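Local atomic coordinates of antifreeze protein (Marinomonas primoryensis, PDB entry 3P4G), a protein that binds ice through anchored clathrate-like waters and so acts as a hyperactive antifreeze protein, built as a calcium-dependent right-handed beta-helix. Residues R185-N188 with K192-L195; D103-K108 with A113-G118. All coordinates share one frame; numbering follows the deposited sequence.

Interaction 1: residues R185-N188 with K192-L195. With CA (calcium ion), chain L.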
loop_
_atom_site.group_PDB
_atom_site.type_symbol
_atom_site.label_atom_id
_atom_site.label_comp_id
_atom_site.label_asym_id
_atom_site.label_seq_id
_atom_site.Cartn_x
_atom_site.Cartn_y
_atom_site.Cartn_z
ATOM N N ARG A 185 -7.954 -3.041 -6.587
ATOM C CA ARG A 185 -8.939 -2.185 -7.183
ATOM C C ARG A 185 -8.501 -0.726 -7.203
ATOM O O ARG A 185 -7.451 -0.445 -7.774
ATOM C CB ARG A 185 -10.346 -2.447 -6.606
ATOM C CG ARG A 185 -10.764 -3.881 -6.891
ATOM C CD ARG A 185 -12.151 -4.253 -6.355
ATOM N NE ARG A 185 -12.325 -5.692 -6.594
ATOM C CZ ARG A 185 -13.353 -6.423 -6.171
ATOM N NH1 ARG A 185 -14.344 -5.862 -5.495
ATOM N NH2 ARG A 185 -13.376 -7.732 -6.435
ATOM N N THR A 186 -9.226 0.182 -6.542
ATOM C CA THR A 186 -9.087 1.605 -6.816
ATOM C C THR A 186 -8.581 2.372 -5.621
ATOM O O THR A 186 -8.916 2.039 -4.471
ATOM C CB THR A 186 -10.480 2.144 -7.297
ATOM O OG1 THR A 186 -10.738 1.612 -8.620
ATOM C CG2 THR A 186 -10.588 3.685 -7.300
ATOM N N ILE A 187 -7.724 3.353 -5.893
ATOM C CA ILE A 187 -7.341 4.310 -4.871
ATOM C C ILE A 187 -8.401 5.391 -4.984
ATOM O O ILE A 187 -8.412 6.174 -5.942
ATOM C CB ILE A 187 -5.943 4.868 -5.039
ATOM C CG1 ILE A 187 -4.929 3.734 -4.956
ATOM C CG2 ILE A 187 -5.638 5.871 -3.883
ATOM C CD1 ILE A 187 -3.449 4.144 -5.170
ATOM N N ASN A 188 -9.301 5.390 -4.014
ATOM C CA ASN A 188 -10.435 6.320 -3.973
ATOM C C ASN A 188 -10.017 7.780 -3.784
ATOM O O ASN A 188 -8.883 8.067 -3.476
ATOM C CB ASN A 188 -11.438 5.871 -2.908
ATOM C CG ASN A 188 -12.299 4.696 -3.368
ATOM O OD1 ASN A 188 -12.802 4.670 -4.506
ATOM N ND2 ASN A 188 -12.537 3.751 -2.452
ATOM N N LYS A 192 -4.698 7.537 -0.313
ATOM C CA LYS A 192 -3.348 7.901 -0.734
ATOM C C LYS A 192 -2.441 6.714 -0.594
ATOM O O LYS A 192 -2.578 5.932 0.373
ATOM C CB LYS A 192 -2.793 9.025 0.127
ATOM C CG LYS A 192 -3.689 10.271 0.081
ATOM C CD LYS A 192 -2.973 11.500 0.644
ATOM C CE LYS A 192 -3.987 12.613 0.913
ATOM N NZ LYS A 192 -4.713 13.053 -0.333
ATOM N N VAL A 193 -1.445 6.626 -1.479
ATOM C CA VAL A 193 -0.363 5.626 -1.302
ATOM C C VAL A 193 0.910 6.419 -1.446
ATOM O O VAL A 193 1.183 6.953 -2.516
ATOM C CB VAL A 193 -0.376 4.464 -2.305
ATOM C CG1 VAL A 193 0.925 3.561 -2.157
ATOM C CG2 VAL A 193 -1.609 3.611 -2.095
ATOM N N LEU A 194 1.642 6.511 -0.326
ATOM C CA LEU A 194 2.903 7.254 -0.232
ATOM C C LEU A 194 3.990 6.224 -0.041
ATOM O O LEU A 194 4.020 5.534 0.989
ATOM C CB LEU A 194 2.796 8.227 0.982
ATOM C CG LEU A 194 1.495 9.041 1.006
ATOM C CD1 LEU A 194 1.431 9.939 2.313
ATOM C CD2 LEU A 194 1.396 9.901 -0.251
ATOM N N LEU A 195 4.854 6.078 -1.048
ATOM C CA LEU A 195 5.899 5.020 -1.041
ATOM C C LEU A 195 7.129 5.492 -0.241
ATOM O O LEU A 195 7.927 4.673 0.280
ATOM C CB LEU A 195 6.228 4.565 -2.489
ATOM C CG LEU A 195 5.027 4.147 -3.310
ATOM C CD1 LEU A 195 5.484 3.917 -4.784
ATOM C CD2 LEU A 195 4.368 2.856 -2.768
HETATM CA CA CA L . 9.770 3.268 0.711
#
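I187, in the loop that follows strand 180-183, and K192, the first residue of strand 192-194, bring their CA atoms to 6.8 Å, and from there the two backbones run apart. The side chain of I187 bridges the gap. With CG1 set beside the backbone N (chi1 -61°) and the chain then extended (chi2 178°), CD1 is carried out to V193 and meets CG2 of that valine at 3.6 Å, methyl against methyl. The two side chains cross at about a right angle. The shorter branch of I187, CG2, turns to the start of the strand and lies 4.1 Å from K192 N, a loose van der Waals contact with the backbone nitrogen. This is the interior of a right-handed beta-helix at one of its turns, and neighbouring coils pack on the same two side chains, with V204 and V212 against I187 and V172 against V193. K192 points its CB away from the loop, and its NZ forms a salt bridge with E211 on the following coil. On the loop side, N188 ND2 donates to S169 OG of the preceding coil. Strand 192-194 leads directly into a metal site, where L195 O binds calcium at 2.4 Å.

Interaction 2: residues D103-K108 with A113-G118. With CA (calcium ion), chain H; CA (calcium ion), chain G; CA (calcium ion), chain I.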
loop_
_atom_site.group_PDB
_atom_site.type_symbol
_atom_site.label_atom_id
_atom_site.label_comp_id
_atom_site.label_asym_id
_atom_site.label_seq_id
_atom_site.Cartn_x
_atom_site.Cartn_y
_atom_site.Cartn_z
ATOM N N ASP A 103 6.721 -11.981 13.988
ATOM C CA ASP A 103 5.357 -12.480 14.320
ATOM C C ASP A 103 4.506 -12.767 13.064
ATOM O O ASP A 103 4.639 -12.079 12.015
ATOM C CB ASP A 103 4.649 -11.432 15.171
ATOM C CG ASP A 103 5.360 -11.168 16.469
ATOM O OD1 ASP A 103 5.455 -12.073 17.326
ATOM O OD2 ASP A 103 5.880 -10.043 16.678
ATOM N N GLU A 104 3.580 -13.720 13.213
ATOM C CA GLU A 104 2.750 -14.181 12.100
ATOM C C GLU A 104 1.315 -14.030 12.574
ATOM O O GLU A 104 0.947 -14.615 13.591
ATOM C CB GLU A 104 3.109 -15.620 11.759
ATOM C CG GLU A 104 2.260 -16.174 10.662
ATOM C CD GLU A 104 2.840 -17.412 9.969
ATOM O OE1 GLU A 104 4.005 -17.823 10.174
ATOM O OE2 GLU A 104 2.094 -17.983 9.147
ATOM N N ILE A 105 0.548 -13.186 11.890
ATOM C CA ILE A 105 -0.883 -12.910 12.273
ATOM C C ILE A 105 -1.788 -13.289 11.082
ATOM O O ILE A 105 -1.515 -12.918 9.925
ATOM C CB ILE A 105 -1.094 -11.451 12.593
ATOM C CG1 ILE A 105 -0.348 -11.057 13.881
ATOM C CG2 ILE A 105 -2.588 -11.162 12.810
ATOM C CD1 ILE A 105 -0.417 -9.535 14.160
ATOM N N TYR A 106 -2.862 -14.043 11.358
ATOM C CA TYR A 106 -3.818 -14.357 10.366
ATOM C C TYR A 106 -5.195 -14.131 10.952
ATOM O O TYR A 106 -5.607 -14.890 11.825
ATOM C CB TYR A 106 -3.698 -15.851 9.990
ATOM C CG TYR A 106 -4.490 -16.255 8.751
ATOM C CD1 TYR A 106 -3.872 -16.378 7.515
ATOM C CD2 TYR A 106 -5.875 -16.511 8.818
ATOM C CE1 TYR A 106 -4.582 -16.777 6.392
ATOM C CE2 TYR A 106 -6.604 -16.873 7.671
ATOM C CZ TYR A 106 -5.944 -17.006 6.473
ATOM O OH TYR A 106 -6.660 -17.366 5.327
ATOM N N ILE A 107 -5.882 -13.117 10.448
ATOM C CA ILE A 107 -7.252 -12.785 10.849
ATOM C C ILE A 107 -8.153 -12.967 9.616
ATOM O O ILE A 107 -7.954 -12.324 8.578
ATOM C CB ILE A 107 -7.306 -11.327 11.322
ATOM C CG1 ILE A 107 -6.415 -11.150 12.569
ATOM C CG2 ILE A 107 -8.751 -10.895 11.507
ATOM C CD1 ILE A 107 -5.843 -9.750 12.651
ATOM N N LYS A 108 -9.141 -13.850 9.720
ATOM C CA LYS A 108 -9.986 -14.149 8.558
ATOM C C LYS A 108 -10.982 -13.000 8.300
ATOM O O LYS A 108 -11.348 -12.718 7.147
ATOM C CB LYS A 108 -10.747 -15.470 8.811
ATOM C CG LYS A 108 -11.452 -16.056 7.629
ATOM C CD LYS A 108 -12.113 -17.454 7.940
ATOM C CE LYS A 108 -13.230 -17.769 6.896
ATOM N NZ LYS A 108 -14.159 -18.901 7.276
ATOM N N ALA A 113 -10.028 -2.361 14.853
ATOM C CA ALA A 113 -9.222 -1.824 15.939
ATOM C C ALA A 113 -7.790 -1.720 15.459
ATOM O O ALA A 113 -7.421 -2.281 14.425
ATOM C CB ALA A 113 -9.312 -2.763 17.165
ATOM N N ALA A 114 -6.938 -1.038 16.232
ATOM C CA ALA A 114 -5.557 -0.927 15.816
ATOM C C ALA A 114 -4.815 -2.269 15.817
ATOM O O ALA A 114 -5.121 -3.174 16.619
ATOM C CB ALA A 114 -4.843 0.042 16.712
ATOM N N VAL A 115 -3.860 -2.423 14.906
ATOM C CA VAL A 115 -3.010 -3.633 14.895
ATOM C C VAL A 115 -1.577 -3.140 14.795
ATOM O O VAL A 115 -1.272 -2.342 13.889
ATOM C CB VAL A 115 -3.281 -4.516 13.674
ATOM C CG1 VAL A 115 -2.259 -5.663 13.612
ATOM C CG2 VAL A 115 -4.723 -5.060 13.729
ATOM N N ASP A 116 -0.701 -3.617 15.701
ATOM C CA ASP A 116 0.688 -3.207 15.699
ATOM C C ASP A 116 1.520 -4.462 15.650
ATOM O O ASP A 116 1.471 -5.270 16.582
ATOM C CB ASP A 116 0.965 -2.398 16.997
ATOM C CG ASP A 116 2.426 -1.917 17.109
ATOM O OD1 ASP A 116 3.240 -2.090 16.163
ATOM O OD2 ASP A 116 2.762 -1.355 18.192
ATOM N N ALA A 117 2.189 -4.703 14.513
ATOM C CA ALA A 117 2.984 -5.920 14.384
ATOM C C ALA A 117 4.330 -5.771 15.075
ATOM O O ALA A 117 5.000 -6.784 15.351
ATOM C CB ALA A 117 3.142 -6.340 12.907
ATOM N N GLY A 118 4.701 -4.525 15.370
ATOM C CA GLY A 118 5.911 -4.161 16.126
ATOM C C GLY A 118 7.208 -4.348 15.359
ATOM O O GLY A 118 7.226 -4.525 14.128
HETATM CA CA CA H . 6.891 -8.150 15.701
HETATM CA CA CA G . 6.092 -11.092 19.378
HETATM CA CA CA I . 7.625 -5.266 11.893
#
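The carboxylate of D103 is the flat group that meets the metals, with two calcium ions around its oxygens, displaced slightly toward opposite faces. The chain G ion lies ahead of the carboxylate edge, bound by D103 OD1 at 2.4 Å with D103 OD2 further off at 2.9 Å. The chain H ion lies beyond OD2, which binds it at 2.4 Å. That bridging is the repeating feature of this right-handed, calcium-binding beta-helix, in which each such aspartate belongs to two successive sites along one side of the solenoid. Across the contact the chain H ion also takes A117 O, so D103 OD2 and A117 O sit 3.6 Å apart as neighbouring ligands of one ion. G99, G101, T119 and D122 complete that site. Setting CG beside the backbone N (chi1 -61°) swings the D103 carboxylate over to the metal row. Deeper inside, strands 104-107 and 115-116 face each other across the core, where I105 CD1 meets V115 CG1 at 4.3 Å, a light apolar contact; I96 of the preceding coil also packs on I105. Past A117, the chain hands G118 O to the next ion, that of chain I. An Asx turn shapes this bend: G118 N donates to D116 OD1 at 2.9 Å, with an N-H...O angle of 130°, reaching the oxygen from 49° out of the carboxylate plane.

How the interactions relate
Interaction 2 comes first along the chain, and interaction 1 lies further up the same solenoid; their centres are 21 Å apart and their nearest atoms about 15 Å. Strands 115-116 and 192-194 belong to one parallel sheet, with 134-135, 153-154 and 171-173 between them. Both segments that carry these strands run on into the calcium row: L195 O holds the chain L ion in the position that A117 O takes at the chain H ion. Those two ions are four steps apart along the row. Interaction 2 includes this metal-binding turn itself, whereas the methyl contact of interaction 1 belongs to the turn at the other end of the strands.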